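Local coordinates for DNA translocase coupling protein (Clostridium perfringens, PDB 6O1X), which probably binds DNA and ATP as the FtsK/SpoIIIE-type translocase that serves as coupling protein in conjugation of plasmid pCW3, at residues K227-V232 against T270-C275; S143-C148 against F338-F343; V278-A283 against S305-I310; D234-L239 against L274-Q279. All coordinates share one frame; numbering follows the deposited sequence.

Contact 1: residues K227-V232 against T270-C275; sequences KRIIVV and TGINLC
Arg-228 NH1 donates to Asn-273 OD1 over 2.8 Å, at 168° at the hydrogen, and meets a lone pair in the carbonyl plane. The oxygen sits at the guanidinium edge, and the two flat groups are 28° apart, close to coplanar. The arginine chain runs extended as far as CD and then bends at chi3 (-52°), which gives this approach. One water accepts from both NH1 and Asn-273 ND2. Alongside, Ile-229 N bonds to Gly-271 O (2.8 Å), Asn-273 N to Ile-229 O, Val-231 N to Asn-273 O and Cys-275 N to Val-231 O (2.8 Å). The axes of 229-232 and 272-275, 4.8 Å apart at closest, run roughly parallel in the central sheet of the P-loop NTPase domain. On one face Ile-229 CB meets Ile-272 CG1 at 4.0 Å and Val-231 CB lies beside Leu-274 CD2 at 3.9 Å, with helix 185-209 over them. Ile-230 and Cys-275 face helix 142-155. Farther out, Glu-109 and Asn-127 hold Arg-228 NH2, and Pro-130 O takes Asn-273 ND2.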
loop_
_atom_site.group_PDB
_atom_site.type_symbol
_atom_site.label_atom_id
_atom_site.label_comp_id
_atom_site.label_asym_id
_atom_site.label_seq_id
_atom_site.Cartn_x
_atom_site.Cartn_y
_atom_site.Cartn_z
ATOM N N LYS A 227 6.917 23.648 -8.628
ATOM C CA LYS A 227 5.923 23.032 -7.779
ATOM C C LYS A 227 6.044 21.516 -7.883
ATOM O O LYS A 227 6.436 21.006 -8.936
ATOM C CB LYS A 227 4.514 23.507 -8.172
ATOM C CG LYS A 227 4.164 24.907 -7.686
ATOM C CD LYS A 227 2.686 25.224 -7.924
ATOM C CE LYS A 227 2.164 26.359 -7.064
ATOM N NZ LYS A 227 1.911 25.943 -5.651
ATOM N N ARG A 228 5.712 20.792 -6.802
ATOM C CA ARG A 228 5.703 19.327 -6.833
ATOM C C ARG A 228 4.591 18.896 -7.801
ATOM O O ARG A 228 3.476 19.437 -7.769
ATOM C CB ARG A 228 5.432 18.721 -5.422
ATOM C CG ARG A 228 5.428 17.166 -5.416
ATOM C CD ARG A 228 5.413 16.504 -4.029
ATOM N NE ARG A 228 6.481 17.016 -3.165
ATOM C CZ ARG A 228 7.728 16.553 -3.143
ATOM N NH1 ARG A 228 8.081 15.535 -3.922
ATOM N NH2 ARG A 228 8.643 17.130 -2.367
ATOM N N ILE A 229 4.892 17.919 -8.642
ATOM C CA ILE A 229 3.907 17.360 -9.568
ATOM C C ILE A 229 3.551 15.964 -9.078
ATOM O O ILE A 229 4.427 15.116 -8.928
ATOM C CB ILE A 229 4.385 17.407 -11.059
ATOM C CG1 ILE A 229 4.559 18.888 -11.539
ATOM C CG2 ILE A 229 3.416 16.613 -11.981
ATOM C CD1 ILE A 229 5.088 19.089 -12.905
ATOM N N ILE A 230 2.274 15.749 -8.781
ATOM C CA ILE A 230 1.779 14.443 -8.358
ATOM C C ILE A 230 0.986 13.804 -9.507
ATOM O O ILE A 230 0.035 14.395 -10.014
ATOM C CB ILE A 230 1.033 14.421 -6.965
ATOM C CG1 ILE A 230 0.463 13.013 -6.645
ATOM C CG2 ILE A 230 -0.115 15.432 -6.893
ATOM C CD1 ILE A 230 1.400 11.850 -6.663
ATOM N N VAL A 231 1.386 12.587 -9.899
ATOM C CA VAL A 231 0.762 11.803 -10.983
ATOM C C VAL A 231 0.110 10.525 -10.423
ATOM O O VAL A 231 0.802 9.615 -9.949
ATOM C CB VAL A 231 1.763 11.470 -12.128
ATOM C CG1 VAL A 231 1.013 10.984 -13.374
ATOM C CG2 VAL A 231 2.653 12.666 -12.445
ATOM N N VAL A 232 -1.213 10.454 -10.499
ATOM C CA VAL A 232 -1.930 9.307 -9.970
ATOM C C VAL A 232 -2.373 8.448 -11.128
ATOM O O VAL A 232 -3.179 8.881 -11.940
ATOM C CB VAL A 232 -3.112 9.688 -9.016
ATOM C CG1 VAL A 232 -3.728 8.439 -8.397
ATOM C CG2 VAL A 232 -2.670 10.640 -7.920
ATOM N N THR A 270 13.647 15.819 -8.358
ATOM C CA THR A 270 12.928 16.785 -9.177
ATOM C C THR A 270 11.487 17.098 -8.737
ATOM O O THR A 270 10.847 17.967 -9.341
ATOM C CB THR A 270 12.955 16.291 -10.639
ATOM O OG1 THR A 270 12.294 15.023 -10.715
ATOM C CG2 THR A 270 14.361 16.167 -11.188
ATOM N N GLY A 271 10.969 16.365 -7.744
ATOM C CA GLY A 271 9.619 16.556 -7.235
ATOM C C GLY A 271 8.515 16.160 -8.193
ATOM O O GLY A 271 7.507 16.870 -8.287
ATOM N N ILE A 272 8.698 15.050 -8.936
ATOM C CA ILE A 272 7.674 14.487 -9.836
ATOM C C ILE A 272 7.410 13.064 -9.337
ATOM O O ILE A 272 8.210 12.162 -9.569
ATOM C CB ILE A 272 8.002 14.588 -11.350
ATOM C CG1 ILE A 272 8.114 16.074 -11.781
ATOM C CG2 ILE A 272 6.903 13.872 -12.189
ATOM C CD1 ILE A 272 9.020 16.330 -12.938
ATOM N N ASN A 273 6.332 12.900 -8.581
ATOM C CA ASN A 273 5.948 11.675 -7.889
ATOM C C ASN A 273 4.879 10.898 -8.585
ATOM O O ASN A 273 3.894 11.471 -9.019
ATOM C CB ASN A 273 5.528 12.006 -6.444
ATOM C CG ASN A 273 6.575 12.867 -5.751
ATOM O OD1 ASN A 273 6.421 14.073 -5.578
ATOM N ND2 ASN A 273 7.690 12.284 -5.399
ATOM N N LEU A 274 5.068 9.585 -8.672
ATOM C CA LEU A 274 4.146 8.644 -9.293
ATOM C C LEU A 274 3.477 7.815 -8.223
ATOM O O LEU A 274 4.152 7.171 -7.418
ATOM C CB LEU A 274 4.890 7.688 -10.252
ATOM C CG LEU A 274 5.690 8.265 -11.445
ATOM C CD1 LEU A 274 6.253 7.147 -12.264
ATOM C CD2 LEU A 274 4.804 9.075 -12.379
ATOM N N CYS A 275 2.145 7.826 -8.226
ATOM C CA CYS A 275 1.326 7.017 -7.346
ATOM C C CYS A 275 0.531 6.117 -8.226
ATOM O O CYS A 275 -0.364 6.559 -8.934
ATOM C CB CYS A 275 0.458 7.878 -6.438
ATOM S SG CYS A 275 1.429 8.864 -5.271
HETATM O O HOH W 1 10.312 13.764 -4.736
#

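Contact 2: residues S143-C148 against F338-F343; sequences SVILRC and FQAFYF. With AGS (phosphothiophosphoric acid-adenylate ester), chain E.
Val-144 and Phe-343 carry the centre of this contact. With Val-144 CG1 trans to the backbone N (chi1 154°), that methyl reaches Phe-343 CB and Tyr-342 CD1, both at 4.0 Å. Phe-343 swings its ring over the helix (chi1 -172°): Cys-148 CA lies 4.2 Å from the ring centroid and 25° off its normal, a CH-pi contact, and Arg-147 O lies above the same ring nearer its rim. Cys-148 CB meets Phe-343 CB at 3.8 Å, while its SG stands oblique to the ring. Ile-145 turns CG1 to Ala-340 CB, 3.8 Å away.

The bound ATP analogue joins the two segments. Its N6 donates to Ala-340 O (3.0 Å), a face of the Tyr-342 ring leans over the adenine, tilted from its plane, with CD1 nearest C5, and Tyr-342 OH takes a weak bond from O2' at 3.1 Å. At the phosphate end, Ser-143 N and Val-144 N give weak bonds to O2B, as expected where a Walker A loop runs into its helix. Outside the pair, Trp-100 and Trp-151 meet the Phe-343 ring, Tyr-104 stacks on Phe-341, and strand 334-340 runs between strands 111-116 and 326-331, with helix 142-155 packed against it.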
loop_
_atom_site.group_PDB
_atom_site.type_symbol
_atom_site.label_atom_id
_atom_site.label_comp_id
_atom_site.label_asym_id
_atom_site.label_seq_id
_atom_site.Cartn_x
_atom_site.Cartn_y
_atom_site.Cartn_z
ATOM N N SER A 143 -7.324 2.336 -3.776
ATOM C CA SER A 143 -7.435 3.602 -4.504
ATOM C C SER A 143 -7.764 4.715 -3.551
ATOM O O SER A 143 -7.488 5.861 -3.865
ATOM C CB SER A 143 -8.515 3.518 -5.580
ATOM O OG SER A 143 -8.057 2.836 -6.731
ATOM N N VAL A 144 -8.380 4.394 -2.398
ATOM C CA VAL A 144 -8.739 5.345 -1.333
ATOM C C VAL A 144 -7.394 5.929 -0.828
ATOM O O VAL A 144 -7.276 7.138 -0.673
ATOM C CB VAL A 144 -9.572 4.628 -0.215
ATOM C CG1 VAL A 144 -9.432 5.307 1.145
ATOM C CG2 VAL A 144 -11.043 4.514 -0.599
ATOM N N ILE A 145 -6.363 5.062 -0.682
ATOM C CA ILE A 145 -5.001 5.427 -0.261
ATOM C C ILE A 145 -4.383 6.436 -1.221
ATOM O O ILE A 145 -3.859 7.448 -0.782
ATOM C CB ILE A 145 -4.086 4.184 -0.039
ATOM C CG1 ILE A 145 -4.736 3.224 0.971
ATOM C CG2 ILE A 145 -2.665 4.608 0.436
ATOM C CD1 ILE A 145 -4.147 1.878 0.990
ATOM N N LEU A 146 -4.497 6.192 -2.515
ATOM C CA LEU A 146 -3.956 7.105 -3.517
ATOM C C LEU A 146 -4.662 8.459 -3.510
ATOM O O LEU A 146 -3.986 9.487 -3.534
ATOM C CB LEU A 146 -3.929 6.466 -4.908
ATOM C CG LEU A 146 -3.118 5.175 -5.009
ATOM C CD1 LEU A 146 -3.167 4.629 -6.391
ATOM C CD2 LEU A 146 -1.676 5.401 -4.622
ATOM N N ARG A 147 -5.981 8.473 -3.366
ATOM C CA ARG A 147 -6.751 9.719 -3.278
ATOM C C ARG A 147 -6.450 10.479 -1.967
ATOM O O ARG A 147 -6.442 11.696 -1.962
ATOM C CB ARG A 147 -8.255 9.482 -3.513
ATOM C CG ARG A 147 -8.553 8.986 -4.944
ATOM C CD ARG A 147 -10.037 8.851 -5.247
ATOM N NE ARG A 147 -10.673 7.894 -4.341
ATOM C CZ ARG A 147 -11.428 6.873 -4.727
ATOM N NH1 ARG A 147 -11.653 6.653 -6.017
ATOM N NH2 ARG A 147 -11.953 6.055 -3.828
ATOM N N CYS A 148 -6.096 9.747 -0.897
ATOM C CA CYS A 148 -5.744 10.305 0.410
ATOM C C CYS A 148 -4.424 11.080 0.292
ATOM O O CYS A 148 -4.365 12.236 0.713
ATOM C CB CYS A 148 -5.648 9.179 1.440
ATOM S SG CYS A 148 -5.443 9.735 3.148
ATOM N N PHE A 338 -0.646 -2.146 8.732
ATOM C CA PHE A 338 -1.239 -0.849 9.081
ATOM C C PHE A 338 -2.684 -0.740 8.640
ATOM O O PHE A 338 -3.109 -1.410 7.693
ATOM C CB PHE A 338 -0.408 0.341 8.551
ATOM C CG PHE A 338 -0.596 0.662 7.085
ATOM C CD1 PHE A 338 0.086 -0.055 6.103
ATOM C CD2 PHE A 338 -1.423 1.706 6.686
ATOM C CE1 PHE A 338 -0.092 0.237 4.754
ATOM C CE2 PHE A 338 -1.600 1.998 5.334
ATOM C CZ PHE A 338 -0.935 1.264 4.380
ATOM N N GLN A 339 -3.447 0.091 9.347
ATOM C CA GLN A 339 -4.826 0.371 9.009
ATOM C C GLN A 339 -4.874 1.707 8.275
ATOM O O GLN A 339 -4.668 2.762 8.875
ATOM C CB GLN A 339 -5.734 0.354 10.254
ATOM C CG GLN A 339 -7.245 0.624 9.951
ATOM C CD GLN A 339 -7.901 -0.409 9.065
ATOM O OE1 GLN A 339 -7.453 -1.561 8.944
ATOM N NE2 GLN A 339 -8.997 -0.015 8.429
ATOM N N ALA A 340 -5.146 1.651 6.970
ATOM C CA ALA A 340 -5.219 2.826 6.106
ATOM C C ALA A 340 -6.341 3.749 6.531
ATOM O O ALA A 340 -7.418 3.265 6.888
ATOM C CB ALA A 340 -5.432 2.401 4.658
ATOM N N PHE A 341 -6.109 5.075 6.450
ATOM C CA PHE A 341 -7.144 6.062 6.714
ATOM C C PHE A 341 -8.203 5.889 5.671
ATOM O O PHE A 341 -7.923 5.539 4.518
ATOM C CB PHE A 341 -6.647 7.511 6.648
ATOM C CG PHE A 341 -5.583 7.896 7.637
ATOM C CD1 PHE A 341 -5.829 7.847 9.005
ATOM C CD2 PHE A 341 -4.357 8.391 7.204
ATOM C CE1 PHE A 341 -4.830 8.197 9.927
ATOM C CE2 PHE A 341 -3.372 8.781 8.124
ATOM C CZ PHE A 341 -3.614 8.679 9.481
ATOM N N TYR A 342 -9.428 6.073 6.089
ATOM C CA TYR A 342 -10.516 5.996 5.169
ATOM C C TYR A 342 -10.756 7.415 4.704
ATOM O O TYR A 342 -11.188 8.292 5.485
ATOM C CB TYR A 342 -11.762 5.361 5.791
ATOM C CG TYR A 342 -12.878 5.190 4.785
ATOM C CD1 TYR A 342 -12.628 4.669 3.518
ATOM C CD2 TYR A 342 -14.180 5.565 5.089
ATOM C CE1 TYR A 342 -13.651 4.491 2.594
ATOM C CE2 TYR A 342 -15.208 5.417 4.161
ATOM C CZ TYR A 342 -14.939 4.873 2.915
ATOM O OH TYR A 342 -15.942 4.696 1.988
ATOM N N PHE A 343 -10.381 7.644 3.439
ATOM C CA PHE A 343 -10.594 8.900 2.743
ATOM C C PHE A 343 -11.858 8.714 1.911
ATOM O O PHE A 343 -11.865 8.019 0.882
ATOM C CB PHE A 343 -9.387 9.284 1.858
ATOM C CG PHE A 343 -9.509 10.670 1.277
ATOM C CD1 PHE A 343 -9.171 11.787 2.030
ATOM C CD2 PHE A 343 -9.961 10.858 -0.027
ATOM C CE1 PHE A 343 -9.286 13.064 1.491
ATOM C CE2 PHE A 343 -10.086 12.141 -0.562
ATOM C CZ PHE A 343 -9.749 13.234 0.200
HETATM P PG AGS E . -10.957 -0.477 -5.292
HETATM S S1G AGS E . -12.775 -1.007 -5.506
HETATM O O2G AGS E . -10.351 0.260 -6.560
HETATM O O3G AGS E . -9.801 -1.502 -5.024
HETATM P PB AGS E . -11.467 1.955 -3.715
HETATM O O1B AGS E . -12.025 2.710 -4.868
HETATM O O2B AGS E . -10.369 2.657 -2.985
HETATM O O3B AGS E . -10.866 0.526 -4.085
HETATM P PA AGS E . -14.147 1.762 -2.444
HETATM O O1A AGS E . -14.437 2.785 -1.414
HETATM O O2A AGS E . -14.758 1.945 -3.843
HETATM O O3A AGS E . -12.576 1.581 -2.633
HETATM O "O5'" AGS E . -14.674 0.358 -1.914
HETATM C "C5'" AGS E . -14.023 -0.302 -0.813
HETATM C "C4'" AGS E . -14.992 -0.638 0.297
HETATM O "O4'" AGS E . -14.263 -0.822 1.527
HETATM C "C3'" AGS E . -16.093 0.372 0.629
HETATM O "O3'" AGS E . -17.294 -0.266 1.061
HETATM C "C2'" AGS E . -15.444 1.254 1.705
HETATM O "O2'" AGS E . -16.377 1.738 2.666
HETATM C "C1'" AGS E . -14.442 0.300 2.377
HETATM N N9 AGS E . -13.134 0.888 2.648
HETATM C C8 AGS E . -12.180 1.272 1.740
HETATM N N7 AGS E . -11.079 1.732 2.282
HETATM C C5 AGS E . -11.329 1.662 3.644
HETATM C C6 AGS E . -10.581 2.062 4.774
HETATM N N6 AGS E . -9.375 2.632 4.705
HETATM N N1 AGS E . -11.141 1.888 5.996
HETATM C C2 AGS E . -12.366 1.353 6.075
HETATM N N3 AGS E . -13.166 0.947 5.084
HETATM C C4 AGS E . -12.591 1.136 3.885
#

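Contact 3: residues V278-A283 against S305-I310; sequences VQRPDA and SKASEI
Ile-310 and Ala-307 rest against Pro-281, where the loop leaving strand 272-278 of the P-loop NTPase sheet meets the first turns of helix 305-312. The helix offers one side, with residues three apart, and no hydrogen bond crosses. Starting at the root of Ile-310, CB faces Pro-281 CB at 4.1 Å. One branch, CG2, lies 3.9 Å from Asp-282 N, against the loop backbone beyond the proline. The other runs through CG1, which stands beside the backbone N (chi1 -66°), to CD1, 3.3 Å from Pro-281 O. Both branches thus lie over one face of the Pro-281/Asp-282 peptide. One turn earlier the proline ring settles on the alanine: its CB lies 3.4 Å from Ala-307 O and its CG 3.9 Å from Ala-307 CB. Phe-302 also touches Pro-281. The Arg-280 guanidinium makes salt bridges to Glu-137, in the predicted ATP-binding loop, through NH2 and to Asp-304 through NH1. That same NH1 passes 3.5 Å from Ala-307 CB, which lies at the guanidinium edge, near its plane.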
loop_
_atom_site.group_PDB
_atom_site.type_symbol
_atom_site.label_atom_id
_atom_site.label_comp_id
_atom_site.label_asym_id
_atom_site.label_seq_id
_atom_site.Cartn_x
_atom_site.Cartn_y
_atom_site.Cartn_z
ATOM N N VAL A 278 -2.669 -0.808 -8.731
ATOM C CA VAL A 278 -2.699 -2.121 -9.408
ATOM C C VAL A 278 -3.767 -2.988 -8.740
ATOM O O VAL A 278 -3.779 -3.113 -7.515
ATOM C CB VAL A 278 -1.363 -2.935 -9.509
ATOM C CG1 VAL A 278 -1.464 -4.014 -10.598
ATOM C CG2 VAL A 278 -0.174 -2.054 -9.776
ATOM N N GLN A 279 -4.616 -3.634 -9.541
ATOM C CA GLN A 279 -5.654 -4.531 -9.027
ATOM C C GLN A 279 -5.188 -5.982 -9.054
ATOM O O GLN A 279 -5.361 -6.708 -8.076
ATOM C CB GLN A 279 -6.924 -4.372 -9.843
ATOM C CG GLN A 279 -8.185 -4.785 -9.111
ATOM C CD GLN A 279 -9.378 -4.053 -9.681
ATOM O OE1 GLN A 279 -9.894 -3.071 -9.099
ATOM N NE2 GLN A 279 -9.827 -4.513 -10.842
ATOM N N ARG A 280 -4.563 -6.373 -10.173
ATOM C CA ARG A 280 -4.094 -7.710 -10.469
ATOM C C ARG A 280 -2.589 -7.780 -10.681
ATOM O O ARG A 280 -2.090 -7.506 -11.789
ATOM C CB ARG A 280 -4.836 -8.261 -11.705
ATOM C CG ARG A 280 -4.684 -9.763 -11.909
ATOM C CD ARG A 280 -5.466 -10.515 -10.855
ATOM N NE ARG A 280 -4.609 -11.039 -9.791
ATOM C CZ ARG A 280 -5.066 -11.440 -8.610
ATOM N NH1 ARG A 280 -4.233 -11.928 -7.702
ATOM N NH2 ARG A 280 -6.360 -11.361 -8.327
ATOM N N PRO A 281 -1.858 -8.196 -9.629
ATOM C CA PRO A 281 -0.403 -8.372 -9.752
ATOM C C PRO A 281 -0.014 -9.376 -10.834
ATOM O O PRO A 281 -0.397 -10.540 -10.791
ATOM C CB PRO A 281 0.001 -8.881 -8.361
ATOM C CG PRO A 281 -1.091 -8.421 -7.448
ATOM C CD PRO A 281 -2.322 -8.570 -8.281
ATOM N N ASP A 282 0.722 -8.898 -11.823
ATOM C CA ASP A 282 1.190 -9.661 -12.967
ATOM C C ASP A 282 2.601 -9.153 -13.288
ATOM O O ASP A 282 2.803 -7.945 -13.345
ATOM C CB ASP A 282 0.231 -9.411 -14.141
ATOM C CG ASP A 282 0.513 -10.153 -15.427
ATOM O OD1 ASP A 282 1.680 -10.561 -15.643
ATOM O OD2 ASP A 282 -0.424 -10.304 -16.234
ATOM N N ALA A 283 3.571 -10.056 -13.527
ATOM C CA ALA A 283 4.946 -9.638 -13.832
ATOM C C ALA A 283 5.051 -8.894 -15.163
ATOM O O ALA A 283 6.043 -8.224 -15.404
ATOM C CB ALA A 283 5.888 -10.825 -13.793
ATOM N N SER A 305 -0.141 -16.385 -2.910
ATOM C CA SER A 305 1.209 -15.964 -2.517
ATOM C C SER A 305 2.079 -15.499 -3.723
ATOM O O SER A 305 3.052 -14.779 -3.536
ATOM C CB SER A 305 1.893 -17.061 -1.705
ATOM O OG SER A 305 1.960 -18.285 -2.417
ATOM N N LYS A 306 1.687 -15.873 -4.954
ATOM C CA LYS A 306 2.345 -15.486 -6.209
ATOM C C LYS A 306 2.095 -13.996 -6.423
ATOM O O LYS A 306 3.048 -13.250 -6.676
ATOM C CB LYS A 306 1.787 -16.286 -7.405
ATOM C CG LYS A 306 1.864 -17.812 -7.271
ATOM C CD LYS A 306 1.191 -18.517 -8.464
ATOM C CE LYS A 306 1.274 -20.029 -8.408
ATOM N NZ LYS A 306 0.713 -20.664 -9.635
ATOM N N ALA A 307 0.814 -13.555 -6.259
ATOM C CA ALA A 307 0.391 -12.157 -6.382
ATOM C C ALA A 307 1.177 -11.267 -5.409
ATOM O O ALA A 307 1.727 -10.236 -5.824
ATOM C CB ALA A 307 -1.101 -12.041 -6.121
ATOM N N SER A 308 1.297 -11.717 -4.132
ATOM C CA SER A 308 2.053 -11.030 -3.079
ATOM C C SER A 308 3.536 -10.988 -3.440
ATOM O O SER A 308 4.159 -9.941 -3.297
ATOM C CB SER A 308 1.832 -11.717 -1.731
ATOM O OG SER A 308 2.583 -11.154 -0.670
ATOM N N GLU A 309 4.101 -12.088 -3.964
ATOM C CA GLU A 309 5.525 -12.083 -4.347
ATOM C C GLU A 309 5.852 -11.121 -5.509
ATOM O O GLU A 309 6.938 -10.559 -5.516
ATOM C CB GLU A 309 6.043 -13.489 -4.615
ATOM C CG GLU A 309 6.983 -13.970 -3.518
ATOM C CD GLU A 309 8.465 -13.646 -3.660
ATOM O OE1 GLU A 309 8.878 -13.069 -4.697
ATOM O OE2 GLU A 309 9.222 -13.981 -2.720
ATOM N N ILE A 310 4.909 -10.887 -6.444
ATOM C CA ILE A 310 5.081 -9.921 -7.543
ATOM C C ILE A 310 5.169 -8.483 -6.941
ATOM O O ILE A 310 5.937 -7.657 -7.433
ATOM C CB ILE A 310 3.905 -10.032 -8.580
ATOM C CG1 ILE A 310 3.914 -11.388 -9.319
ATOM C CG2 ILE A 310 3.910 -8.870 -9.614
ATOM C CD1 ILE A 310 2.516 -11.819 -9.920
#

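Contact 4: residues D234-L239 against L274-Q279; sequences DELAEL and LCIGVQ
Leu-236 N donates to Gly-277 O over 2.8 Å at 159°, the one backbone hydrogen bond that joins these segments. Two CA-H...O contacts flank it: Glu-235 CA approaches the same carbonyl oxygen at 3.4 Å, and Gly-277 CA lies near Asp-234 O. Gly-277 has no side chain to stand between the strand and that oxygen.

The carboxylate of Glu-235 supplies the polar side-chain bonds. Its chain leaves trans to the backbone N and bends at chi2 (51°), which brings the oxygens back beside the strand end. OE1 takes a weak bond from Gln-279 N at 2.9 Å, while OE2 uses its anti lone pair to accept from Ala-237 N at 2.8 Å, capping the start of the short helix. A water donates to OE2 and accepts from Gln-279 N, so both segments share it.

Apolar contact is made by Leu-236, whose CB lies 3.5 Å from Ile-276 CG2 and 3.8 Å from Val-278 CG2.

Asp-234 OD1 has a weak hydrogen bond to Ser-143 OG of the predicted ATP site. An Asp-Glu pair closing a hydrophobic strand next to the P-loop fits the Walker B motif of P-loop NTPases.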
loop_
_atom_site.group_PDB
_atom_site.type_symbol
_atom_site.label_atom_id
_atom_site.label_comp_id
_atom_site.label_asym_id
_atom_site.label_seq_id
_atom_site.Cartn_x
_atom_site.Cartn_y
_atom_site.Cartn_z
ATOM N N ASP A 234 -4.396 5.372 -11.891
ATOM C CA ASP A 234 -5.399 4.542 -11.258
ATOM C C ASP A 234 -5.169 3.050 -11.500
ATOM O O ASP A 234 -5.330 2.255 -10.569
ATOM C CB ASP A 234 -6.820 4.971 -11.688
ATOM C CG ASP A 234 -7.894 4.248 -10.893
ATOM O OD1 ASP A 234 -7.980 4.484 -9.656
ATOM O OD2 ASP A 234 -8.626 3.412 -11.496
ATOM N N GLU A 235 -4.810 2.664 -12.730
ATOM C CA GLU A 235 -4.573 1.256 -13.032
ATOM C C GLU A 235 -3.400 1.069 -13.957
ATOM O O GLU A 235 -3.480 1.383 -15.160
ATOM C CB GLU A 235 -5.857 0.539 -13.553
ATOM C CG GLU A 235 -5.637 -0.940 -13.906
ATOM C CD GLU A 235 -4.971 -1.827 -12.864
ATOM O OE1 GLU A 235 -5.521 -1.964 -11.748
ATOM O OE2 GLU A 235 -3.887 -2.378 -13.159
ATOM N N LEU A 236 -2.319 0.517 -13.402
ATOM C CA LEU A 236 -1.079 0.276 -14.131
ATOM C C LEU A 236 -1.280 -0.611 -15.366
ATOM O O LEU A 236 -0.633 -0.350 -16.398
ATOM C CB LEU A 236 0.004 -0.321 -13.206
ATOM C CG LEU A 236 1.433 -0.412 -13.786
ATOM C CD1 LEU A 236 1.902 0.929 -14.412
ATOM C CD2 LEU A 236 2.418 -1.028 -12.777
ATOM N N ALA A 237 -2.196 -1.631 -15.277
ATOM C CA ALA A 237 -2.443 -2.555 -16.406
ATOM C C ALA A 237 -2.979 -1.845 -17.679
ATOM O O ALA A 237 -2.601 -2.224 -18.780
ATOM C CB ALA A 237 -3.326 -3.729 -15.989
ATOM N N GLU A 238 -3.716 -0.746 -17.516
ATOM C CA GLU A 238 -4.229 0.061 -18.620
ATOM C C GLU A 238 -3.081 0.644 -19.484
ATOM O O GLU A 238 -3.314 0.971 -20.645
ATOM C CB GLU A 238 -5.064 1.242 -18.091
ATOM C CG GLU A 238 -6.278 0.897 -17.262
ATOM C CD GLU A 238 -7.023 2.098 -16.698
ATOM O OE1 GLU A 238 -6.394 3.168 -16.500
ATOM O OE2 GLU A 238 -8.242 1.965 -16.445
ATOM N N LEU A 239 -1.879 0.848 -18.886
ATOM C CA LEU A 239 -0.670 1.379 -19.538
ATOM C C LEU A 239 0.257 0.229 -20.014
ATOM O O LEU A 239 0.785 0.292 -21.119
ATOM C CB LEU A 239 0.114 2.280 -18.574
ATOM C CG LEU A 239 -0.595 3.478 -17.937
ATOM C CD1 LEU A 239 0.411 4.374 -17.180
ATOM C CD2 LEU A 239 -1.319 4.324 -18.985
ATOM N N LEU A 274 5.068 9.585 -8.672
ATOM C CA LEU A 274 4.146 8.644 -9.293
ATOM C C LEU A 274 3.477 7.815 -8.223
ATOM O O LEU A 274 4.152 7.171 -7.418
ATOM C CB LEU A 274 4.890 7.688 -10.252
ATOM C CG LEU A 274 5.690 8.265 -11.445
ATOM C CD1 LEU A 274 6.253 7.147 -12.264
ATOM C CD2 LEU A 274 4.804 9.075 -12.379
ATOM N N CYS A 275 2.145 7.826 -8.226
ATOM C CA CYS A 275 1.326 7.017 -7.346
ATOM C C CYS A 275 0.531 6.117 -8.226
ATOM O O CYS A 275 -0.364 6.559 -8.934
ATOM C CB CYS A 275 0.458 7.878 -6.438
ATOM S SG CYS A 275 1.429 8.864 -5.271
ATOM N N ILE A 276 0.931 4.853 -8.251
ATOM C CA ILE A 276 0.375 3.850 -9.148
ATOM C C ILE A 276 -0.528 2.843 -8.471
ATOM O O ILE A 276 -0.129 2.238 -7.478
ATOM C CB ILE A 276 1.548 3.164 -9.891
ATOM C CG1 ILE A 276 2.499 4.217 -10.540
ATOM C CG2 ILE A 276 1.012 2.205 -10.959
ATOM C CD1 ILE A 276 3.988 3.761 -10.779
ATOM N N GLY A 277 -1.724 2.646 -9.038
ATOM C CA GLY A 277 -2.679 1.645 -8.577
ATOM C C GLY A 277 -2.583 0.365 -9.390
ATOM O O GLY A 277 -2.372 0.425 -10.605
ATOM N N VAL A 278 -2.669 -0.808 -8.731
ATOM C CA VAL A 278 -2.699 -2.121 -9.408
ATOM C C VAL A 278 -3.767 -2.988 -8.740
ATOM O O VAL A 278 -3.779 -3.113 -7.515
ATOM C CB VAL A 278 -1.363 -2.935 -9.509
ATOM C CG1 VAL A 278 -1.464 -4.014 -10.598
ATOM C CG2 VAL A 278 -0.174 -2.054 -9.776
ATOM N N GLN A 279 -4.616 -3.634 -9.541
ATOM C CA GLN A 279 -5.654 -4.531 -9.027
ATOM C C GLN A 279 -5.188 -5.982 -9.054
ATOM O O GLN A 279 -5.361 -6.708 -8.076
ATOM C CB GLN A 279 -6.924 -4.372 -9.843
ATOM C CG GLN A 279 -8.185 -4.785 -9.111
ATOM C CD GLN A 279 -9.378 -4.053 -9.681
ATOM O OE1 GLN A 279 -9.894 -3.071 -9.099
ATOM N NE2 GLN A 279 -9.827 -4.513 -10.842
HETATM O O HOH W 2 -4.290 -4.925 -12.468
#

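In the fold
From the N terminus, helix 142-155, following the P-loop, opens the longest loop: contact 2 closes it about 190 residues later on residues 338-343, which include part of strand 334-340. The other three contacts are nested inside it. Strand 229-233 leads into residues 234-239, and both return to the single strand 272-278, contact 1 to its first half and contact 4 to its second, sharing Leu-274 and Cys-275. Contact 3 then starts from the end of that strand, sharing Val-278 and Gln-279 with contact 4, and closes a short loop on helix 305-312. Leu-146 packs on Val-232, Cys-275 and Gly-277, joining the nucleotide-binding helix of contact 2 to the sheet of contacts 1 and 4.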